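Local coordinates for lipopolysaccharide biosynthesis protein wbpB (Thermus thermophilus, PDB 3O9Z) that probably acts as the NAD-dependent sugar dehydrogenase WlbA in the biosynthesis of 2,3-diacetamido-2,3-dideoxy-D-mannuronic acid, with alpha-ketoglutarate bound beside the cofactor, at residues A[19-22]-A[23-27]; A[106-109]-A[110-113]; A[270-274]-A[275-279]. All coordinates share one frame; numbering follows the deposited sequence.

Interaction 1: residues A[19-22]-A[23-27]; sequences HLKA and IKEVG
Lys21 and Glu25 lie one turn apart on the exposed face of helix 16-25, the helix of the beta-alpha-beta unit between strands 5-9 and 29-34 of the Rossmann fold. From its CB, which rests 3.4 Å from Lys21 O, the Glu25 chain runs back along the helix. CG stands beside the backbone N (chi1 -64°) and comes within 3.1 Å of Lys21 O, so the methylene lies against the carbonyl that receives Glu25 N. Beyond it the chain is extended, and the carboxylate carbon CD meets Lys21 CG at 3.7 Å. The two oxygens then part company: OE2 faces Lys21 NZ at 3.4 Å, a salt bridge whose hydrogen bond is weak, while OE1 is hydrogen-bonded to the Thr267 hydroxyl on helix 266-274. Lys21 reaches the carboxylate with CG anti to its backbone N (chi1 176°) and bends at chi3 and chi4, and the two side chains cross obliquely.

The backbone keeps the i to i+4 bonds of a helix, Ile23 N to His19 O at 2.9 Å and Lys24 N to Leu20 O. Val26 N still reaches Ala22 O at 2.9 Å, but with a more bent angle of 148°. There the helix ends in a Schellman motif, with Gly27 at positive phi as the C-prime residue and its N bonded to Lys24 O. On the buried side, Ile23 CG1 lies 3.2 Å from His19 O, while the His19 imidazole turns off to hydrogen bonds with Tyr270 and the NAD-binding residue Glu102. Glu25 is shared between a weak charge pair and the Thr267 hydroxyl, so the lysine probably adds electrostatic bias more than rigidity, and the main-chain bonds hold the turn.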
ATOM      1  N   HIS A  19      -4.104   5.835  22.745  1.00 17.39           N
ATOM      2  CA  HIS A  19      -4.233   4.467  23.283  1.00 15.49           C
ATOM      3  C   HIS A  19      -2.937   4.019  23.937  1.00 18.08           C
ATOM      4  O   HIS A  19      -2.986   3.353  24.966  1.00 18.95           O
ATOM      5  CB  HIS A  19      -4.570   3.493  22.150  1.00 17.72           C
ATOM      6  CG  HIS A  19      -5.964   3.663  21.634  1.00 14.79           C
ATOM      7  ND1 HIS A  19      -7.005   2.888  22.092  1.00 19.99           N
ATOM      8  CD2 HIS A  19      -6.512   4.580  20.793  1.00 15.06           C
ATOM      9  CE1 HIS A  19      -8.132   3.282  21.519  1.00 18.23           C
ATOM     10  NE2 HIS A  19      -7.867   4.330  20.756  1.00 17.23           N
ATOM     11  N   LEU A  20      -1.803   4.452  23.405  1.00 16.67           N
ATOM     12  CA  LEU A  20      -0.523   4.123  24.036  1.00 17.08           C
ATOM     13  C   LEU A  20      -0.445   4.808  25.370  1.00 18.98           C
ATOM     14  O   LEU A  20      -0.044   4.162  26.347  1.00 20.10           O
ATOM     15  CB  LEU A  20       0.638   4.637  23.188  1.00 19.67           C
ATOM     16  CG  LEU A  20       0.825   3.926  21.854  1.00 17.76           C
ATOM     17  CD1 LEU A  20       1.992   4.518  21.021  1.00 18.06           C
ATOM     18  CD2 LEU A  20       1.009   2.410  22.000  1.00 19.49           C
ATOM     19  N   LYS A  21      -0.843   6.079  25.430  1.00 20.21           N
ATOM     20  CA  LYS A  21      -0.873   6.799  26.699  1.00 21.53           C
ATOM     21  C   LYS A  21      -1.847   6.109  27.680  1.00 21.39           C
ATOM     22  O   LYS A  21      -1.518   5.943  28.872  1.00 23.56           O
ATOM     23  CB  LYS A  21      -1.179   8.279  26.457  1.00 23.19           C
ATOM     24  CG  LYS A  21      -1.332   9.128  27.709  1.00 26.31           C
ATOM     25  CD  LYS A  21      -2.159  10.354  27.374  1.00 36.18           C
ATOM     26  CE  LYS A  21      -1.327  11.597  27.541  1.00 39.78           C
ATOM     27  NZ  LYS A  21      -1.697  12.216  28.842  1.00 45.14           N
ATOM     28  N   ALA A  22      -3.018   5.667  27.220  1.00 20.84           N
ATOM     29  CA  ALA A  22      -3.991   5.032  28.124  1.00 23.06           C
ATOM     30  C   ALA A  22      -3.459   3.710  28.682  1.00 23.54           C
ATOM     31  O   ALA A  22      -3.636   3.393  29.865  1.00 24.51           O
ATOM     32  CB  ALA A  22      -5.330   4.762  27.393  1.00 21.82           C
ATOM     33  N   ILE A  23      -2.894   2.875  27.821  1.00 22.97           N
ATOM     34  CA  ILE A  23      -2.350   1.598  28.271  1.00 21.54           C
ATOM     35  C   ILE A  23      -1.279   1.835  29.320  1.00 23.65           C
ATOM     36  O   ILE A  23      -1.255   1.138  30.335  1.00 24.56           O
ATOM     37  CB  ILE A  23      -1.763   0.810  27.078  1.00 19.26           C
ATOM     38  CG1 ILE A  23      -2.895   0.353  26.165  1.00 18.71           C
ATOM     39  CG2 ILE A  23      -0.945  -0.419  27.554  1.00 19.40           C
ATOM     40  CD1 ILE A  23      -2.439  -0.171  24.801  1.00 19.68           C
ATOM     41  N   LYS A  24      -0.387   2.781  29.055  1.00 23.93           N
ATOM     42  CA  LYS A  24       0.610   3.221  30.032  1.00 26.78           C
ATOM     43  C   LYS A  24      -0.069   3.568  31.366  1.00 29.91           C
ATOM     44  O   LYS A  24       0.202   2.943  32.407  1.00 29.77           O
ATOM     45  CB  LYS A  24       1.356   4.430  29.466  1.00 29.64           C
ATOM     46  CG  LYS A  24       2.199   5.211  30.447  1.00 31.09           C
ATOM     47  CD  LYS A  24       3.644   4.839  30.223  1.00 40.82           C
ATOM     48  CE  LYS A  24       3.788   3.334  30.062  1.00 41.91           C
ATOM     49  NZ  LYS A  24       4.798   3.031  29.016  1.00 40.40           N
ATOM     50  N   GLU A  25      -0.953   4.564  31.309  1.00 26.14           N
ATOM     51  CA  GLU A  25      -1.543   5.177  32.494  1.00 27.13           C
ATOM     52  C   GLU A  25      -2.416   4.191  33.278  1.00 25.41           C
ATOM     53  O   GLU A  25      -2.567   4.337  34.481  1.00 30.94           O
ATOM     54  CB  GLU A  25      -2.290   6.473  32.126  1.00 25.53           C
ATOM     55  CG  GLU A  25      -1.359   7.540  31.577  1.00 30.54           C
ATOM     56  CD  GLU A  25      -1.987   8.902  31.323  1.00 36.24           C
ATOM     57  OE1 GLU A  25      -3.221   9.005  31.130  1.00 34.15           O
ATOM     58  OE2 GLU A  25      -1.219   9.883  31.238  1.00 36.60           O
ATOM     59  N   VAL A  26      -2.939   3.138  32.667  1.00 26.15           N
ATOM     60  CA  VAL A  26      -3.637   2.126  33.457  1.00 24.94           C
ATOM     61  C   VAL A  26      -2.742   0.963  33.937  1.00 27.17           C
ATOM     62  O   VAL A  26      -3.246  -0.028  34.471  1.00 28.19           O
ATOM     63  CB  VAL A  26      -4.873   1.562  32.737  1.00 25.64           C
ATOM     64  CG1 VAL A  26      -5.905   2.662  32.438  1.00 23.38           C
ATOM     65  CG2 VAL A  26      -4.496   0.758  31.478  1.00 24.16           C
ATOM     66  N   GLY A  27      -1.435   1.058  33.698  1.00 28.04           N
ATOM     67  CA  GLY A  27      -0.468   0.026  34.115  1.00 25.91           C
ATOM     68  C   GLY A  27      -0.468  -1.247  33.297  1.00 28.05           C
ATOM     69  O   GLY A  27      -0.092  -2.323  33.783  1.00 26.56           O
TER

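Interaction 2: residues A[106-109]-A[110-113]; sequences VLWP and EEIA
The N-terminus of helix 109-122, in the Rossmann domain, is where Glu111 folds back over the loop that leads in from strand 98-101, with Trp108 at the N-cap position. Glu111 OE1 receives two backbone N-H groups: Trp108 N at 3.0 Å, approaching from above the carboxylate plane, and Leu107 N at 3.1 Å, a weak bond bent to 133°. With CG beside its backbone N (chi1 -66°) and the chain extended beyond, the glutamate reaches back far enough to meet both. The same carboxylate stands at the edge of the Trp108 indole, CD 3.8 Å from the ring's CD1, the two planes turned 71° apart. Trp108 O accepts Ile112 N at 3.2 Å and Glu111 N more weakly. On the inner side Val106 CG2 packs on Ile112 CG1 at 3.6 Å, the side chains crossing at a slant, and Ile112 continues onto Leu281 and Ile288 of helix 281-294. One carboxylate oxygen therefore takes two amides, one of them weakly, ahead of the first helical turn, and its negative charge at the positive end of the helix dipole is probably stabilising.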
ATOM      1  N   VAL A 106     -18.908  -1.132  15.610  1.00 12.03           N
ATOM      2  CA  VAL A 106     -18.963  -1.766  14.310  1.00 11.85           C
ATOM      3  C   VAL A 106     -19.838  -0.914  13.395  1.00 11.69           C
ATOM      4  O   VAL A 106     -20.389   0.102  13.863  1.00 13.87           O
ATOM      5  CB  VAL A 106     -19.490  -3.224  14.328  1.00 12.05           C
ATOM      6  CG1 VAL A 106     -18.613  -4.118  15.238  1.00 15.73           C
ATOM      7  CG2 VAL A 106     -20.981  -3.248  14.852  1.00 14.80           C
ATOM      8  N   LEU A 107     -19.951  -1.290  12.136  1.00 11.11           N
ATOM      9  CA  LEU A 107     -20.696  -0.504  11.147  1.00 12.42           C
ATOM     10  C   LEU A 107     -22.170  -0.863  11.109  1.00 13.43           C
ATOM     11  O   LEU A 107     -23.004  -0.041  10.764  1.00 13.44           O
ATOM     12  CB  LEU A 107     -20.091  -0.594   9.737  1.00 13.45           C
ATOM     13  CG  LEU A 107     -18.728   0.102   9.571  1.00 12.79           C
ATOM     14  CD1 LEU A 107     -18.302  -0.081   8.088  1.00 14.73           C
ATOM     15  CD2 LEU A 107     -18.985   1.566  10.014  1.00 15.50           C
ATOM     16  N   TRP A 108     -22.534  -2.116  11.400  1.00 14.73           N
ATOM     17  CA  TRP A 108     -23.908  -2.592  11.122  1.00 14.68           C
ATOM     18  C   TRP A 108     -24.557  -3.281  12.324  1.00 14.55           C
ATOM     19  O   TRP A 108     -23.924  -4.035  13.035  1.00 14.49           O
ATOM     20  CB  TRP A 108     -23.878  -3.586   9.959  1.00 14.28           C
ATOM     21  CG  TRP A 108     -23.373  -2.985   8.692  1.00 14.81           C
ATOM     22  CD1 TRP A 108     -22.096  -3.064   8.181  1.00 17.35           C
ATOM     23  CD2 TRP A 108     -24.124  -2.187   7.772  1.00 16.21           C
ATOM     24  NE1 TRP A 108     -22.029  -2.373   6.990  1.00 18.23           N
ATOM     25  CE2 TRP A 108     -23.251  -1.818   6.718  1.00 15.97           C
ATOM     26  CE3 TRP A 108     -25.451  -1.755   7.714  1.00 16.75           C
ATOM     27  CZ2 TRP A 108     -23.676  -1.049   5.632  1.00 18.13           C
ATOM     28  CZ3 TRP A 108     -25.857  -0.951   6.640  1.00 19.00           C
ATOM     29  CH2 TRP A 108     -24.980  -0.625   5.613  1.00 21.86           C
ATOM     30  N   PRO A 109     -25.886  -3.120  12.478  1.00 15.94           N
ATOM     31  CA  PRO A 109     -26.601  -3.938  13.466  1.00 15.26           C
ATOM     32  C   PRO A 109     -26.417  -5.463  13.296  1.00 13.85           C
ATOM     33  O   PRO A 109     -26.354  -6.101  14.327  1.00 16.92           O
ATOM     34  CB  PRO A 109     -28.079  -3.554  13.255  1.00 20.04           C
ATOM     35  CG  PRO A 109     -27.977  -2.096  12.727  1.00 16.10           C
ATOM     36  CD  PRO A 109     -26.756  -2.136  11.803  1.00 15.18           C
ATOM     37  N   GLU A 110     -26.292  -5.973  12.075  1.00 16.27           N
ATOM     38  CA  GLU A 110     -26.095  -7.432  11.882  1.00 16.21           C
ATOM     39  C   GLU A 110     -24.767  -7.843  12.529  1.00 18.82           C
ATOM     40  O   GLU A 110     -24.649  -8.921  13.116  1.00 19.41           O
ATOM     41  CB  GLU A 110     -26.085  -7.755  10.402  1.00 21.14           C
ATOM     42  CG  GLU A 110     -25.889  -9.224  10.034  1.00 32.82           C
ATOM     43  CD  GLU A 110     -25.846  -9.412   8.534  1.00 44.69           C
ATOM     44  OE1 GLU A 110     -25.283 -10.426   8.066  1.00 50.55           O
ATOM     45  OE2 GLU A 110     -26.378  -8.528   7.824  1.00 49.48           O
ATOM     46  N   GLU A 111     -23.769  -6.948  12.515  1.00 16.54           N
ATOM     47  CA  GLU A 111     -22.475  -7.238  13.128  1.00 16.83           C
ATOM     48  C   GLU A 111     -22.599  -7.256  14.653  1.00 15.37           C
ATOM     49  O   GLU A 111     -22.030  -8.118  15.332  1.00 17.80           O
ATOM     50  CB  GLU A 111     -21.387  -6.233  12.656  1.00 15.76           C
ATOM     51  CG  GLU A 111     -21.115  -6.389  11.172  1.00 19.38           C
ATOM     52  CD  GLU A 111     -20.260  -5.274  10.599  1.00 19.41           C
ATOM     53  OE1 GLU A 111     -20.344  -4.154  11.133  1.00 17.64           O
ATOM     54  OE2 GLU A 111     -19.471  -5.567   9.670  1.00 20.76           O
ATOM     55  N   ILE A 112     -23.356  -6.315  15.241  1.00 15.35           N
ATOM     56  CA  ILE A 112     -23.648  -6.321  16.662  1.00 16.72           C
ATOM     57  C   ILE A 112     -24.313  -7.682  17.024  1.00 16.67           C
ATOM     58  O   ILE A 112     -23.862  -8.268  18.020  1.00 18.17           O
ATOM     59  CB  ILE A 112     -24.612  -5.160  17.068  1.00 17.20           C
ATOM     60  CG1 ILE A 112     -23.900  -3.793  16.957  1.00 16.96           C
ATOM     61  CG2 ILE A 112     -25.152  -5.396  18.465  1.00 20.83           C
ATOM     62  CD1 ILE A 112     -22.874  -3.497  18.007  1.00 19.50           C
ATOM     63  N   ALA A 113     -25.282  -8.129  16.218  1.00 16.44           N
ATOM     64  CA  ALA A 113     -26.015  -9.377  16.520  1.00 19.19           C
ATOM     65  C   ALA A 113     -25.070 -10.586  16.462  1.00 17.99           C
ATOM     66  O   ALA A 113     -25.135 -11.475  17.328  1.00 20.25           O
ATOM     67  CB  ALA A 113     -27.173  -9.543  15.581  1.00 19.27           C
TER

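Interaction 3: residues A[270-274]-A[275-279]; sequences YRKTL and AGEGF
Lys272 O receives Glu277 N at 2.7 Å, the short bond in the Schellman motif that closes helix 266-274, where Gly276 takes positive phi and sends its N to Thr273 O. The close packing is here: Gly278 CA lies 3.8 Å from Thr273 CA, and a beta carbon there would sit tight against Thr273 CA. Two waters fill in alongside, one linking Thr273 OG1, which is also hydrogen-bonded to Val269 O, to Phe279 N, the other Thr273 O to Gly278 N. The solvent side holds the salt bridge, Lys272 NZ to Glu277 OE1 at 2.9 Å, which uses the oxygen's anti lone pair; the chains cross at about a right angle. Bends at chi3 and chi4 bring Lys272 NZ round to the glutamate, with Lys272 CE 4.0 Å from Phe279 CZ. A methionine in place of Lys272 would probably leave the Glu277 carboxylate without its close positive mate, freer to turn. Looser still, Arg271 is salt-bridged to Glu268, its NH2, 4.5 Å from Glu277 OE1, too far for a second salt bridge. Beyond the turn, Phe279 pairs by backbone with Thr128 at the sheet margin, Thr273 packs on Leu100 of strand 98-101, and Leu274 lies against Tyr75 of strand 75-78.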
ATOM      1  N   TYR A 270     -10.515   3.613  29.338  1.00 22.96           N
ATOM      2  CA  TYR A 270      -9.769   2.365  29.528  1.00 22.65           C
ATOM      3  C   TYR A 270      -9.960   1.878  30.959  1.00 22.95           C
ATOM      4  O   TYR A 270     -10.261   0.717  31.216  1.00 21.77           O
ATOM      5  CB  TYR A 270      -8.272   2.605  29.282  1.00 22.48           C
ATOM      6  CG  TYR A 270      -7.806   2.235  27.895  1.00 22.66           C
ATOM      7  CD1 TYR A 270      -6.949   1.160  27.712  1.00 21.57           C
ATOM      8  CD2 TYR A 270      -8.189   2.976  26.787  1.00 22.67           C
ATOM      9  CE1 TYR A 270      -6.515   0.800  26.437  1.00 18.82           C
ATOM     10  CE2 TYR A 270      -7.759   2.639  25.525  1.00 20.38           C
ATOM     11  CZ  TYR A 270      -6.927   1.561  25.357  1.00 21.68           C
ATOM     12  OH  TYR A 270      -6.523   1.156  24.113  1.00 20.17           O
ATOM     13  N   ARG A 271      -9.833   2.830  31.867  1.00 21.14           N
ATOM     14  CA  ARG A 271     -10.081   2.495  33.273  1.00 22.89           C
ATOM     15  C   ARG A 271     -11.467   1.897  33.531  1.00 25.77           C
ATOM     16  O   ARG A 271     -11.614   0.870  34.203  1.00 25.06           O
ATOM     17  CB  ARG A 271      -9.868   3.735  34.126  1.00 20.34           C
ATOM     18  CG  ARG A 271     -10.004   3.421  35.609  1.00 24.64           C
ATOM     19  CD  ARG A 271     -10.186   4.666  36.476  1.00 26.44           C
ATOM     20  NE  ARG A 271     -11.517   5.262  36.325  1.00 32.12           N
ATOM     21  CZ  ARG A 271     -12.635   4.778  36.865  1.00 35.75           C
ATOM     22  NH1 ARG A 271     -12.612   3.657  37.576  1.00 33.55           N
ATOM     23  NH2 ARG A 271     -13.791   5.404  36.681  1.00 35.25           N
ATOM     24  N   LYS A 272     -12.500   2.540  33.006  1.00 26.85           N
ATOM     25  CA  LYS A 272     -13.844   2.005  33.205  1.00 24.42           C
ATOM     26  C   LYS A 272     -13.981   0.618  32.627  1.00 28.00           C
ATOM     27  O   LYS A 272     -14.630  -0.238  33.203  1.00 24.77           O
ATOM     28  CB  LYS A 272     -14.871   2.933  32.537  1.00 26.33           C
ATOM     29  CG  LYS A 272     -14.973   4.286  33.244  1.00 27.99           C
ATOM     30  CD  LYS A 272     -16.235   5.048  32.850  1.00 33.26           C
ATOM     31  CE  LYS A 272     -17.505   4.207  32.966  1.00 30.05           C
ATOM     32  NZ  LYS A 272     -18.183   4.365  34.294  1.00 35.19           N
ATOM     33  N   THR A 273     -13.335   0.376  31.492  1.00 20.38           N
ATOM     34  CA  THR A 273     -13.479  -0.891  30.808  1.00 23.18           C
ATOM     35  C   THR A 273     -12.882  -1.959  31.723  1.00 23.72           C
ATOM     36  O   THR A 273     -13.445  -3.030  31.905  1.00 25.85           O
ATOM     37  CB  THR A 273     -12.784  -0.827  29.429  1.00 18.77           C
ATOM     38  OG1 THR A 273     -13.398   0.260  28.691  1.00 23.23           O
ATOM     39  CG2 THR A 273     -12.984  -2.125  28.664  1.00 21.66           C
ATOM     40  N   LEU A 274     -11.715  -1.662  32.277  1.00 26.41           N
ATOM     41  CA  LEU A 274     -10.976  -2.694  33.000  1.00 25.39           C
ATOM     42  C   LEU A 274     -11.662  -2.905  34.340  1.00 29.05           C
ATOM     43  O   LEU A 274     -11.493  -3.942  34.972  1.00 29.19           O
ATOM     44  CB  LEU A 274      -9.543  -2.247  33.245  1.00 26.87           C
ATOM     45  CG  LEU A 274      -8.653  -2.158  31.997  1.00 27.30           C
ATOM     46  CD1 LEU A 274      -7.260  -1.887  32.494  1.00 26.63           C
ATOM     47  CD2 LEU A 274      -8.695  -3.405  31.134  1.00 30.73           C
ATOM     48  N   ALA A 275     -12.431  -1.906  34.755  1.00 28.08           N
ATOM     49  CA  ALA A 275     -13.165  -2.016  36.013  1.00 30.53           C
ATOM     50  C   ALA A 275     -14.538  -2.639  35.855  1.00 29.59           C
ATOM     51  O   ALA A 275     -15.249  -2.804  36.842  1.00 32.69           O
ATOM     52  CB  ALA A 275     -13.257  -0.676  36.698  1.00 27.08           C
ATOM     53  N   GLY A 276     -14.871  -3.101  34.659  1.00 29.20           N
ATOM     54  CA  GLY A 276     -16.135  -3.802  34.431  1.00 28.71           C
ATOM     55  C   GLY A 276     -17.257  -2.820  34.151  1.00 29.74           C
ATOM     56  O   GLY A 276     -18.424  -3.188  34.165  1.00 32.03           O
ATOM     57  N   GLU A 277     -16.907  -1.577  33.849  1.00 27.83           N
ATOM     58  CA  GLU A 277     -17.923  -0.547  33.656  1.00 29.08           C
ATOM     59  C   GLU A 277     -17.890  -0.046  32.225  1.00 25.92           C
ATOM     60  O   GLU A 277     -18.300   1.086  31.964  1.00 28.95           O
ATOM     61  CB  GLU A 277     -17.634   0.639  34.560  1.00 26.98           C
ATOM     62  CG  GLU A 277     -17.815   0.358  36.053  1.00 35.59           C
ATOM     63  CD  GLU A 277     -17.367   1.521  36.916  1.00 34.83           C
ATOM     64  OE1 GLU A 277     -17.359   2.683  36.445  1.00 37.89           O
ATOM     65  OE2 GLU A 277     -16.990   1.284  38.081  1.00 43.44           O
ATOM     66  N   GLY A 278     -17.408  -0.899  31.323  1.00 27.27           N
ATOM     67  CA  GLY A 278     -17.167  -0.496  29.942  1.00 26.52           C
ATOM     68  C   GLY A 278     -18.452  -0.410  29.148  1.00 26.80           C
ATOM     69  O   GLY A 278     -19.531  -0.800  29.611  1.00 25.75           O
ATOM     70  N   PHE A 279     -18.342   0.143  27.950  1.00 22.09           N
ATOM     71  CA  PHE A 279     -19.483   0.269  27.066  1.00 20.06           C
ATOM     72  C   PHE A 279     -19.521  -0.879  26.088  1.00 22.60           C
ATOM     73  O   PHE A 279     -18.681  -0.945  25.174  1.00 21.53           O
ATOM     74  CB  PHE A 279     -19.431   1.635  26.357  1.00 21.70           C
ATOM     75  CG  PHE A 279     -19.131   2.747  27.309  1.00 16.97           C
ATOM     76  CD1 PHE A 279     -20.014   3.030  28.358  1.00 23.16           C
ATOM     77  CD2 PHE A 279     -17.981   3.497  27.194  1.00 20.35           C
ATOM     78  CE1 PHE A 279     -19.732   4.012  29.285  1.00 18.91           C
ATOM     79  CE2 PHE A 279     -17.679   4.474  28.132  1.00 17.20           C
ATOM     80  CZ  PHE A 279     -18.585   4.757  29.187  1.00 24.70           C
TER
HETATM   81  O   HOH W   1     -15.720   0.682  26.977  1.00 19.90           O
HETATM   82  O   HOH W   2     -16.022  -3.289  31.135  1.00 31.96           O

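Interactions 1 and 3 are neighbours: Tyr270 of helix 266-274 meets helix 16-25, its OH 2.7 Å from His19 ND1 in a probable hydrogen bond and its CD2 3.4 Å from Ala22 CB. Interaction 2 stands apart, its nearest atoms about 13 Å from interaction 1 and about 9 Å from interaction 3. All three are partly buried; interaction 1 lies mostly within a helix and runs to its end, while 2 and 3 join a helix end to a loop. Interactions 1 and 3 finish helices with Schellman motifs and set lysine-glutamate pairs toward solvent, weak in 19-27 and close in 270-279. By contrast, 106-113 begins a helix, and Glu111 takes backbone amides, with an apolar valine-isoleucine pair inside.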